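Local coordinates for ferric vibriobactin ABC transporter, periplasmic ferric vibriobactin-binding protein (Vibrio cholerae, PDB 3R5T) that binds the siderophore complex ferric vibriobactin in the periplasm and probably delivers it to an ABC transporter for iron uptake, at residues D117-S125 with A182-L190; W150-P161 with L283-L294. One frame throughout, in Å; residues are numbered along the deposited sequence.

Interaction 1. Residues D117-S125 with A182-L190; sequences DYSDQTWQS and AQSAHAQLL. With MOH (methanol), chain D.
Thr122 and Gln188 meet beneath the cleft of the two-lobed fold of siderophore-binding periplasmic proteins, where 117-125, after strand 113-116 of the N-terminal lobe, faces 182-190, after strand 177-180 of the C-terminal lobe. The methyl of Thr122 lies against the amide of Gln188, CG2 to CD 3.4 Å, the two side chains crossing at about a right angle. The CB of Ala185 packs on the backbone of 121-123, 3.6 Å from Gln121 O.

Polar groups are joined through water. One water accepts from Ala185 N and donates to Tyr118 O; another accepts from Trp123 N and donates to Ala185 O; a third links Asp120 O to Gln188 NE2. Gln188 NE2 also turns back on its own segment, bonding Gln183 O at 2.9 Å from above the carbonyl plane, which holds the amide across the methyl.

The next shell sets the helix ends. Thr122 is the N-cap of helix 123-134: with chi1 at 57°, OG1 accepts from Ser125 N while CG2 is left for Gln188. Ser184 caps helix 185-192 likewise, its OG taking Ala187 N and also bonding Lys181 O. Tyr118, inside an Asx turn, touches vibriobactin and bonds Asp98 and Arg269 through its hydroxyl. Asp117, salt-bridged to Arg212, closes that turn: its OD1 accepts from Ser119 N at 2.9 Å and from Ser119 OG at 2.7 Å, both from one face of the carboxylate.

Interaction 2. Residues W150-P161 with L283-L294; sequences WTKQVRDVLDLP and LRRFAGEQAQSL
Val157 reaches into the apolar seam where the end of helix 137-155, the long helix that typically spans the two lobes in this binding-protein family, meets the end of helix 272-286 and the C-terminal tail. Its CG2 lies 3.7 Å from CD2 of Leu283 and equally close to CD1 of Leu294, which it meets tip to tip. This methyl is the branch set between the backbone N and carbonyl carbon, while CG1 is turned to the amide nitrogen of the poorly ordered Gln290. Val154 adds CG1 against Leu283 CD2, and Leu158 lays CD2 over the backbone of Leu283 and near Ala287 CB. On the outer side, Leu294 crosses Gln153 obliquely, CD2 against its carboxamide.

Phe286 carries a second group of contacts, around its ring. Leu160 puts CD2 over one ring face in a CH-pi contact, 4.3 Å from the centroid and 27° off the normal. Pro161 comes obliquely to the ring, its CD 3.6 Å from CE2. Tyr261, from the neighbouring strand 260-264, meets the same phenyl edge-to-face, so the ring bridges the loop after helix 137-155 and the sheet of the C-terminal lobe.

Two hydrogen bonds join the segments, both to main-chain carbonyls. Asp159 N donates to Phe286 O at 2.8 Å, from above the carbonyl plane, pinning the loop to the last turn of helix 272-286. At the other end of the seam the buried indole of Trp150, with CG anti to the backbone N (chi1 -176°), gives its NE1 hydrogen to Leu294 O; the bond is 2.8 Å long, in the carbonyl plane, and bent to 146° at the hydrogen.

In the fold
Both contacts are partly buried, but the centre of interaction 1 lies about 7 Å from the centre of the chain, beside the siderophore where the lobes face each other, and that of interaction 2 about 22 Å from it, at the far end of the C-terminal lobe. The chemistry follows: 117-125 and 182-190 bury little surface and are joined by waters, whereas 150-161 and 283-294 bury nearly twice as much, mostly among apolar side chains, with one phenyl ring and direct bonds to carbonyls. The same helices tie them together. Trp123 and Leu189 of interaction 1 pack on helices 137-155 and 272-286, whose ends form interaction 2, and Ile279 touches both Leu189 and Trp150.

Interaction 1. Residues D117-S125 with A182-L190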
loop_
_atom_site.group_PDB
_atom_site.type_symbol
_atom_site.label_atom_id
_atom_site.label_comp_id
_atom_site.label_asym_id
_atom_site.label_seq_id
_atom_site.Cartn_x
_atom_site.Cartn_y
_atom_site.Cartn_z
ATOM N N ASP A 117 -2.429 8.991 -7.021
ATOM C CA ASP A 117 -3.182 8.644 -5.829
ATOM C C ASP A 117 -3.100 7.141 -5.634
ATOM O O ASP A 117 -3.621 6.370 -6.450
ATOM C CB ASP A 117 -4.631 9.098 -5.975
ATOM C CG ASP A 117 -5.432 8.927 -4.692
ATOM O OD1 ASP A 117 -4.897 8.362 -3.711
ATOM O OD2 ASP A 117 -6.599 9.368 -4.686
ATOM N N TYR A 118 -2.425 6.717 -4.575
ATOM C CA TYR A 118 -2.281 5.301 -4.291
ATOM C C TYR A 118 -3.427 4.754 -3.448
ATOM O O TYR A 118 -3.487 3.550 -3.186
ATOM C CB TYR A 118 -0.948 5.013 -3.607
ATOM C CG TYR A 118 -0.737 5.792 -2.324
ATOM C CD1 TYR A 118 -1.525 5.556 -1.198
ATOM C CD2 TYR A 118 0.274 6.744 -2.225
ATOM C CE1 TYR A 118 -1.323 6.260 -0.007
ATOM C CE2 TYR A 118 0.483 7.451 -1.055
ATOM C CZ TYR A 118 -0.307 7.213 0.067
ATOM O OH TYR A 118 -0.066 7.926 1.234
ATOM N N SER A 119 -4.328 5.633 -3.012
ATOM C CA SER A 119 -5.324 5.231 -2.019
ATOM C C SER A 119 -6.505 4.431 -2.569
ATOM O O SER A 119 -7.249 3.843 -1.800
ATOM C CB SER A 119 -5.837 6.456 -1.234
ATOM O OG SER A 119 -6.699 7.281 -2.016
ATOM N N ASP A 120 -6.692 4.432 -3.882
ATOM C CA ASP A 120 -7.860 3.757 -4.453
ATOM C C ASP A 120 -7.502 2.864 -5.620
ATOM O O ASP A 120 -8.347 2.565 -6.475
ATOM C CB ASP A 120 -8.917 4.766 -4.891
ATOM C CG ASP A 120 -8.424 5.712 -5.975
ATOM O OD1 ASP A 120 -9.300 6.414 -6.535
ATOM O OD2 ASP A 120 -7.201 5.771 -6.266
ATOM N N GLN A 121 -6.254 2.428 -5.664
ATOM C CA GLN A 121 -5.907 1.458 -6.691
ATOM C C GLN A 121 -5.011 0.373 -6.125
ATOM O O GLN A 121 -4.415 0.509 -5.066
ATOM C CB GLN A 121 -5.325 2.113 -7.955
ATOM C CG GLN A 121 -4.126 2.982 -7.691
ATOM C CD GLN A 121 -3.572 3.686 -8.951
ATOM O OE1 GLN A 121 -3.661 3.170 -10.065
ATOM N NE2 GLN A 121 -3.002 4.869 -8.763
ATOM N N THR A 122 -4.992 -0.756 -6.806
ATOM C CA THR A 122 -4.105 -1.846 -6.442
ATOM C C THR A 122 -2.656 -1.394 -6.600
ATOM O O THR A 122 -2.383 -0.419 -7.299
ATOM C CB THR A 122 -4.321 -3.044 -7.350
ATOM O OG1 THR A 122 -4.127 -2.639 -8.706
ATOM C CG2 THR A 122 -5.737 -3.570 -7.223
ATOM N N TRP A 123 -1.716 -2.118 -6.008
ATOM C CA TRP A 123 -0.324 -1.807 -6.301
ATOM C C TRP A 123 -0.042 -2.004 -7.804
ATOM O O TRP A 123 0.751 -1.263 -8.383
ATOM C CB TRP A 123 0.668 -2.575 -5.401
ATOM C CG TRP A 123 0.861 -4.025 -5.724
ATOM C CD1 TRP A 123 0.307 -5.100 -5.072
ATOM C CD2 TRP A 123 1.693 -4.562 -6.746
ATOM N NE1 TRP A 123 0.748 -6.270 -5.635
ATOM C CE2 TRP A 123 1.590 -5.971 -6.675
ATOM C CE3 TRP A 123 2.503 -3.992 -7.744
ATOM C CZ2 TRP A 123 2.289 -6.814 -7.546
ATOM C CZ3 TRP A 123 3.184 -4.830 -8.610
ATOM C CH2 TRP A 123 3.069 -6.224 -8.514
ATOM N N GLN A 124 -0.690 -2.986 -8.425
ATOM C CA GLN A 124 -0.484 -3.232 -9.838
ATOM C C GLN A 124 -0.897 -2.038 -10.681
ATOM O O GLN A 124 -0.181 -1.670 -11.629
ATOM C CB GLN A 124 -1.261 -4.471 -10.277
ATOM C CG GLN A 124 -0.738 -5.777 -9.674
ATOM C CD GLN A 124 -1.492 -6.224 -8.434
ATOM O OE1 GLN A 124 -1.864 -5.422 -7.555
ATOM N NE2 GLN A 124 -1.703 -7.525 -8.346
ATOM N N SER A 125 -2.039 -1.443 -10.367
ATOM C CA SER A 125 -2.523 -0.283 -11.106
ATOM C C SER A 125 -1.565 0.898 -10.940
ATOM O O SER A 125 -1.275 1.631 -11.889
ATOM C CB SER A 125 -3.929 0.081 -10.636
ATOM O OG SER A 125 -4.418 1.229 -11.303
ATOM N N ALA A 182 -13.437 -1.326 -0.421
ATOM C CA ALA A 182 -13.313 -2.232 -1.570
ATOM C C ALA A 182 -12.208 -1.884 -2.557
ATOM O O ALA A 182 -11.579 -2.777 -3.101
ATOM C CB ALA A 182 -14.654 -2.325 -2.290
ATOM N N GLN A 183 -11.983 -0.602 -2.796
ATOM C CA GLN A 183 -10.985 -0.188 -3.784
ATOM C C GLN A 183 -9.562 -0.145 -3.230
ATOM O O GLN A 183 -8.605 0.120 -3.963
ATOM C CB GLN A 183 -11.349 1.182 -4.361
ATOM C CG GLN A 183 -12.700 1.198 -5.056
ATOM C CD GLN A 183 -13.316 2.578 -5.116
ATOM O OE1 GLN A 183 -14.543 2.723 -5.155
ATOM N NE2 GLN A 183 -12.472 3.603 -5.120
ATOM N N SER A 184 -9.411 -0.381 -1.926
ATOM C CA SER A 184 -8.078 -0.321 -1.315
ATOM C C SER A 184 -7.150 -1.399 -1.853
ATOM O O SER A 184 -7.590 -2.505 -2.238
ATOM C CB SER A 184 -8.176 -0.431 0.214
ATOM O OG SER A 184 -8.542 -1.739 0.636
ATOM N N ALA A 185 -5.861 -1.083 -1.873
ATOM C CA ALA A 185 -4.872 -2.078 -2.267
ATOM C C ALA A 185 -4.968 -3.319 -1.378
ATOM O O ALA A 185 -4.789 -4.446 -1.856
ATOM C CB ALA A 185 -3.485 -1.501 -2.278
ATOM N N HIS A 186 -5.291 -3.115 -0.105
ATOM C CA HIS A 186 -5.410 -4.225 0.832
ATOM C C HIS A 186 -6.572 -5.152 0.486
ATOM O O HIS A 186 -6.408 -6.363 0.453
ATOM C CB HIS A 186 -5.629 -3.691 2.251
ATOM C CG HIS A 186 -4.453 -2.987 2.834
ATOM N ND1 HIS A 186 -4.137 -1.684 2.519
ATOM C CD2 HIS A 186 -3.569 -3.375 3.783
ATOM C CE1 HIS A 186 -3.082 -1.306 3.229
ATOM N NE2 HIS A 186 -2.711 -2.319 3.994
ATOM N N ALA A 187 -7.757 -4.585 0.330
ATOM C CA ALA A 187 -8.935 -5.386 0.013
ATOM C C ALA A 187 -8.736 -6.139 -1.294
ATOM O O ALA A 187 -9.024 -7.330 -1.368
ATOM C CB ALA A 187 -10.159 -4.504 -0.088
ATOM N N GLN A 188 -8.201 -5.454 -2.305
ATOM C CA GLN A 188 -8.080 -6.081 -3.624
ATOM C C GLN A 188 -7.038 -7.200 -3.614
ATOM O O GLN A 188 -7.214 -8.220 -4.277
ATOM C CB GLN A 188 -7.806 -5.029 -4.704
ATOM C CG GLN A 188 -8.946 -3.994 -4.814
ATOM C CD GLN A 188 -8.935 -3.197 -6.111
ATOM O OE1 GLN A 188 -9.188 -3.749 -7.189
ATOM N NE2 GLN A 188 -8.669 -1.882 -6.014
ATOM N N LEU A 189 -5.970 -7.028 -2.839
ATOM C CA LEU A 189 -4.982 -8.091 -2.692
ATOM C C LEU A 189 -5.620 -9.352 -2.110
ATOM O O LEU A 189 -5.468 -10.459 -2.646
ATOM C CB LEU A 189 -3.815 -7.633 -1.810
ATOM C CG LEU A 189 -2.799 -8.732 -1.465
ATOM C CD1 LEU A 189 -2.034 -9.222 -2.682
ATOM C CD2 LEU A 189 -1.815 -8.227 -0.446
ATOM N N LEU A 190 -6.370 -9.199 -1.029
ATOM C CA LEU A 190 -7.008 -10.373 -0.436
ATOM C C LEU A 190 -8.061 -11.001 -1.358
ATOM O O LEU A 190 -8.167 -12.229 -1.449
ATOM C CB LEU A 190 -7.591 -10.041 0.945
ATOM C CG LEU A 190 -6.691 -10.386 2.141
ATOM C CD1 LEU A 190 -5.248 -9.966 1.955
ATOM C CD2 LEU A 190 -7.267 -9.833 3.437
HETATM C C MOH D . -4.074 8.976 -9.792
HETATM O O MOH D . -3.126 7.953 -9.499
HETATM O O HOH W 1 -5.011 1.614 -1.533
HETATM O O HOH W 2 -9.341 0.159 -7.712
HETATM O O HOH W 3 -12.022 5.883 -6.238
HETATM O O HOH W 4 -3.138 -4.305 -4.270
#

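Interaction 2. Residues W150-P161 with L283-L294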
loop_
_atom_site.group_PDB
_atom_site.type_symbol
_atom_site.label_atom_id
_atom_site.label_comp_id
_atom_site.label_asym_id
_atom_site.label_seq_id
_atom_site.Cartn_x
_atom_site.Cartn_y
_atom_site.Cartn_z
ATOM N N TRP A 150 1.131 -16.144 -9.838
ATOM C CA TRP A 150 1.328 -16.676 -8.501
ATOM C C TRP A 150 0.046 -16.649 -7.677
ATOM O O TRP A 150 -0.282 -17.636 -7.019
ATOM C CB TRP A 150 2.417 -15.874 -7.793
ATOM C CG TRP A 150 2.787 -16.399 -6.431
ATOM C CD1 TRP A 150 3.115 -17.678 -6.101
ATOM C CD2 TRP A 150 2.902 -15.630 -5.230
ATOM N NE1 TRP A 150 3.404 -17.761 -4.752
ATOM C CE2 TRP A 150 3.284 -16.514 -4.200
ATOM C CE3 TRP A 150 2.716 -14.282 -4.928
ATOM C CZ2 TRP A 150 3.486 -16.088 -2.883
ATOM C CZ3 TRP A 150 2.907 -13.857 -3.613
ATOM C CH2 TRP A 150 3.287 -14.764 -2.613
ATOM N N THR A 151 -0.684 -15.538 -7.711
ATOM C CA THR A 151 -1.893 -15.448 -6.894
ATOM C C THR A 151 -2.937 -16.445 -7.349
ATOM O O THR A 151 -3.711 -16.939 -6.538
ATOM C CB THR A 151 -2.486 -14.018 -6.802
ATOM O OG1 THR A 151 -2.762 -13.505 -8.108
ATOM C CG2 THR A 151 -1.529 -13.083 -6.072
ATOM N N LYS A 152 -2.940 -16.741 -8.646
ATOM C CA LYS A 152 -3.793 -17.787 -9.202
ATOM C C LYS A 152 -3.485 -19.118 -8.539
ATOM O O LYS A 152 -4.385 -19.822 -8.075
ATOM C CB LYS A 152 -3.546 -17.897 -10.703
ATOM C CG LYS A 152 -4.293 -16.888 -11.535
ATOM C CD LYS A 152 -5.385 -17.573 -12.342
ATOM C CE LYS A 152 -6.127 -16.570 -13.199
ATOM N NZ LYS A 152 -6.815 -15.549 -12.374
ATOM N N GLN A 153 -2.203 -19.459 -8.492
ATOM C CA GLN A 153 -1.781 -20.717 -7.890
ATOM C C GLN A 153 -2.156 -20.758 -6.416
ATOM O O GLN A 153 -2.649 -21.766 -5.902
ATOM C CB GLN A 153 -0.274 -20.892 -8.015
ATOM C CG GLN A 153 0.245 -21.216 -9.401
ATOM C CD GLN A 153 1.755 -21.316 -9.394
ATOM O OE1 GLN A 153 2.314 -22.384 -9.648
ATOM N NE2 GLN A 153 2.423 -20.216 -9.051
ATOM N N VAL A 154 -1.901 -19.657 -5.722
ATOM C CA VAL A 154 -2.188 -19.593 -4.307
ATOM C C VAL A 154 -3.686 -19.708 -4.052
ATOM O O VAL A 154 -4.127 -20.440 -3.162
ATOM C CB VAL A 154 -1.661 -18.273 -3.708
ATOM C CG1 VAL A 154 -2.164 -18.105 -2.289
ATOM C CG2 VAL A 154 -0.127 -18.212 -3.782
ATOM N N ARG A 155 -4.468 -18.977 -4.832
ATOM C CA ARG A 155 -5.919 -18.989 -4.692
ATOM C C ARG A 155 -6.458 -20.420 -4.703
ATOM O O ARG A 155 -7.396 -20.748 -3.971
ATOM C CB ARG A 155 -6.551 -18.159 -5.815
ATOM C CG ARG A 155 -8.057 -18.006 -5.722
ATOM C CD ARG A 155 -8.539 -16.936 -6.691
ATOM N NE ARG A 155 -8.374 -17.347 -8.083
ATOM C CZ ARG A 155 -7.526 -16.793 -8.944
ATOM N NH1 ARG A 155 -6.740 -15.787 -8.573
ATOM N NH2 ARG A 155 -7.468 -17.251 -10.188
ATOM N N ASP A 156 -5.842 -21.267 -5.528
ATOM C CA ASP A 156 -6.258 -22.662 -5.702
ATOM C C ASP A 156 -5.883 -23.615 -4.570
ATOM O O ASP A 156 -6.376 -24.742 -4.525
ATOM C CB ASP A 156 -5.689 -23.218 -7.012
ATOM C CG ASP A 156 -6.417 -22.705 -8.229
ATOM O OD1 ASP A 156 -7.558 -22.214 -8.080
ATOM O OD2 ASP A 156 -5.848 -22.820 -9.341
ATOM N N VAL A 157 -4.994 -23.193 -3.679
ATOM C CA VAL A 157 -4.579 -24.062 -2.574
ATOM C C VAL A 157 -5.005 -23.574 -1.185
ATOM O O VAL A 157 -4.911 -24.322 -0.210
ATOM C CB VAL A 157 -3.050 -24.303 -2.566
ATOM C CG1 VAL A 157 -2.589 -24.905 -3.887
ATOM C CG2 VAL A 157 -2.304 -23.008 -2.252
ATOM N N LEU A 158 -5.471 -22.335 -1.075
ATOM C CA LEU A 158 -5.911 -21.848 0.227
ATOM C C LEU A 158 -7.248 -22.450 0.629
ATOM O O LEU A 158 -8.174 -22.554 -0.178
ATOM C CB LEU A 158 -6.028 -20.322 0.251
ATOM C CG LEU A 158 -4.787 -19.475 -0.024
ATOM C CD1 LEU A 158 -5.148 -18.009 0.071
ATOM C CD2 LEU A 158 -3.664 -19.822 0.934
ATOM N N ASP A 159 -7.324 -22.877 1.881
ATOM C CA ASP A 159 -8.589 -23.270 2.475
ATOM C C ASP A 159 -8.995 -22.182 3.462
ATOM O O ASP A 159 -8.740 -22.295 4.659
ATOM C CB ASP A 159 -8.463 -24.622 3.183
ATOM C CG ASP A 159 -8.440 -25.796 2.215
ATOM O OD1 ASP A 159 -7.929 -26.870 2.599
ATOM O OD2 ASP A 159 -8.932 -25.654 1.075
ATOM N N LEU A 160 -9.607 -21.123 2.942
ATOM C CA LEU A 160 -10.006 -19.992 3.764
ATOM C C LEU A 160 -11.213 -20.330 4.626
ATOM O O LEU A 160 -12.005 -21.212 4.278
ATOM C CB LEU A 160 -10.335 -18.789 2.882
ATOM C CG LEU A 160 -9.175 -18.216 2.066
ATOM C CD1 LEU A 160 -9.707 -17.286 0.975
ATOM C CD2 LEU A 160 -8.168 -17.500 2.983
ATOM N N PRO A 161 -11.365 -19.619 5.752
ATOM C CA PRO A 161 -12.554 -19.795 6.585
ATOM C C PRO A 161 -13.796 -19.499 5.761
ATOM O O PRO A 161 -13.729 -18.729 4.802
ATOM C CB PRO A 161 -12.373 -18.728 7.679
ATOM C CG PRO A 161 -10.912 -18.474 7.717
ATOM C CD PRO A 161 -10.469 -18.577 6.290
ATOM N N LEU A 283 -0.592 -18.521 2.962
ATOM C CA LEU A 283 -0.194 -19.883 2.617
ATOM C C LEU A 283 0.142 -20.688 3.865
ATOM O O LEU A 283 -0.293 -21.835 4.021
ATOM C CB LEU A 283 1.008 -19.881 1.675
ATOM C CG LEU A 283 0.727 -19.595 0.198
ATOM C CD1 LEU A 283 2.015 -19.261 -0.554
ATOM C CD2 LEU A 283 0.019 -20.776 -0.439
ATOM N N ARG A 284 0.929 -20.093 4.748
ATOM C CA ARG A 284 1.346 -20.774 5.968
ATOM C C ARG A 284 0.159 -21.144 6.846
ATOM O O ARG A 284 0.142 -22.222 7.449
ATOM C CB ARG A 284 2.325 -19.907 6.768
ATOM C CG ARG A 284 3.723 -19.840 6.181
ATOM C CD ARG A 284 4.650 -18.979 7.035
ATOM N NE ARG A 284 5.744 -18.452 6.229
ATOM C CZ ARG A 284 5.896 -17.174 5.904
ATOM N NH1 ARG A 284 5.044 -16.253 6.348
ATOM N NH2 ARG A 284 6.926 -16.815 5.157
ATOM N N ARG A 285 -0.826 -20.257 6.941
ATOM C CA ARG A 285 -1.957 -20.533 7.821
ATOM C C ARG A 285 -3.072 -21.344 7.178
ATOM O O ARG A 285 -3.681 -22.179 7.842
ATOM C CB ARG A 285 -2.546 -19.262 8.448
ATOM C CG ARG A 285 -3.634 -19.607 9.472
ATOM C CD ARG A 285 -4.142 -18.411 10.241
ATOM N NE ARG A 285 -3.312 -18.072 11.394
ATOM C CZ ARG A 285 -3.406 -18.618 12.607
ATOM N NH1 ARG A 285 -4.278 -19.581 12.873
ATOM N NH2 ARG A 285 -2.600 -18.192 13.565
ATOM N N PHE A 286 -3.345 -21.094 5.901
ATOM C CA PHE A 286 -4.535 -21.668 5.263
ATOM C C PHE A 286 -4.275 -22.747 4.205
ATOM O O PHE A 286 -5.216 -23.352 3.709
ATOM C CB PHE A 286 -5.431 -20.561 4.686
ATOM C CG PHE A 286 -5.917 -19.567 5.714
ATOM C CD1 PHE A 286 -5.523 -18.237 5.649
ATOM C CD2 PHE A 286 -6.768 -19.960 6.741
ATOM C CE1 PHE A 286 -5.961 -17.320 6.597
ATOM C CE2 PHE A 286 -7.214 -19.041 7.684
ATOM C CZ PHE A 286 -6.809 -17.726 7.608
ATOM N N ALA A 287 -3.014 -22.994 3.866
ATOM C CA ALA A 287 -2.677 -24.054 2.922
ATOM C C ALA A 287 -2.014 -25.216 3.657
ATOM O O ALA A 287 -1.466 -25.042 4.744
ATOM C CB ALA A 287 -1.775 -23.525 1.817
ATOM N N GLY A 288 -2.071 -26.405 3.070
ATOM C CA GLY A 288 -1.519 -27.577 3.726
ATOM C C GLY A 288 -0.029 -27.701 3.482
ATOM O O GLY A 288 0.708 -26.708 3.515
ATOM N N GLU A 289 0.416 -28.928 3.242
ATOM C CA GLU A 289 1.783 -29.172 2.807
ATOM C C GLU A 289 1.935 -28.743 1.356
ATOM O O GLU A 289 2.794 -29.243 0.632
ATOM C CB GLU A 289 2.155 -30.647 2.974
ATOM C CG GLU A 289 2.822 -30.959 4.303
ATOM C CD GLU A 289 2.079 -30.362 5.479
ATOM O OE1 GLU A 289 0.852 -30.579 5.575
ATOM O OE2 GLU A 289 2.720 -29.677 6.306
ATOM N N GLN A 290 1.074 -27.820 0.940
ATOM C CA GLN A 290 1.166 -27.198 -0.371
ATOM C C GLN A 290 1.665 -25.778 -0.171
ATOM O O GLN A 290 1.995 -25.077 -1.126
ATOM C CB GLN A 290 -0.199 -27.177 -1.049
ATOM C CG GLN A 290 -1.005 -28.448 -0.843
ATOM C CD GLN A 290 -2.282 -28.451 -1.650
ATOM O OE1 GLN A 290 -3.370 -28.661 -1.113
ATOM N NE2 GLN A 290 -2.160 -28.209 -2.949
ATOM N N ALA A 291 1.710 -25.365 1.092
ATOM C CA ALA A 291 2.198 -24.049 1.465
ATOM C C ALA A 291 3.603 -23.801 0.922
ATOM O O ALA A 291 3.828 -22.851 0.171
ATOM C CB ALA A 291 2.172 -23.884 2.999
ATOM N N GLN A 292 4.542 -24.667 1.291
ATOM C CA GLN A 292 5.952 -24.429 0.986
ATOM C C GLN A 292 6.301 -24.432 -0.497
ATOM O O GLN A 292 7.230 -23.745 -0.920
ATOM C CB GLN A 292 6.860 -25.403 1.747
ATOM C CG GLN A 292 7.548 -24.769 2.947
ATOM C CD GLN A 292 8.209 -23.444 2.597
ATOM O OE1 GLN A 292 9.036 -23.368 1.684
ATOM N NE2 GLN A 292 7.842 -22.392 3.318
ATOM N N SER A 293 5.570 -25.202 -1.291
ATOM C CA SER A 293 5.838 -25.227 -2.722
ATOM C C SER A 293 5.545 -23.868 -3.351
ATOM O O SER A 293 5.958 -23.594 -4.477
ATOM C CB SER A 293 5.021 -26.319 -3.413
ATOM O OG SER A 293 5.531 -27.609 -3.110
ATOM N N LEU A 294 4.839 -23.013 -2.622
ATOM C CA LEU A 294 4.419 -21.736 -3.190
ATOM C C LEU A 294 4.932 -20.481 -2.465
ATOM O O LEU A 294 4.821 -19.382 -2.996
ATOM C CB LEU A 294 2.895 -21.689 -3.318
ATOM C CG LEU A 294 2.274 -22.612 -4.370
ATOM C CD1 LEU A 294 0.769 -22.513 -4.287
ATOM C CD2 LEU A 294 2.761 -22.239 -5.761
#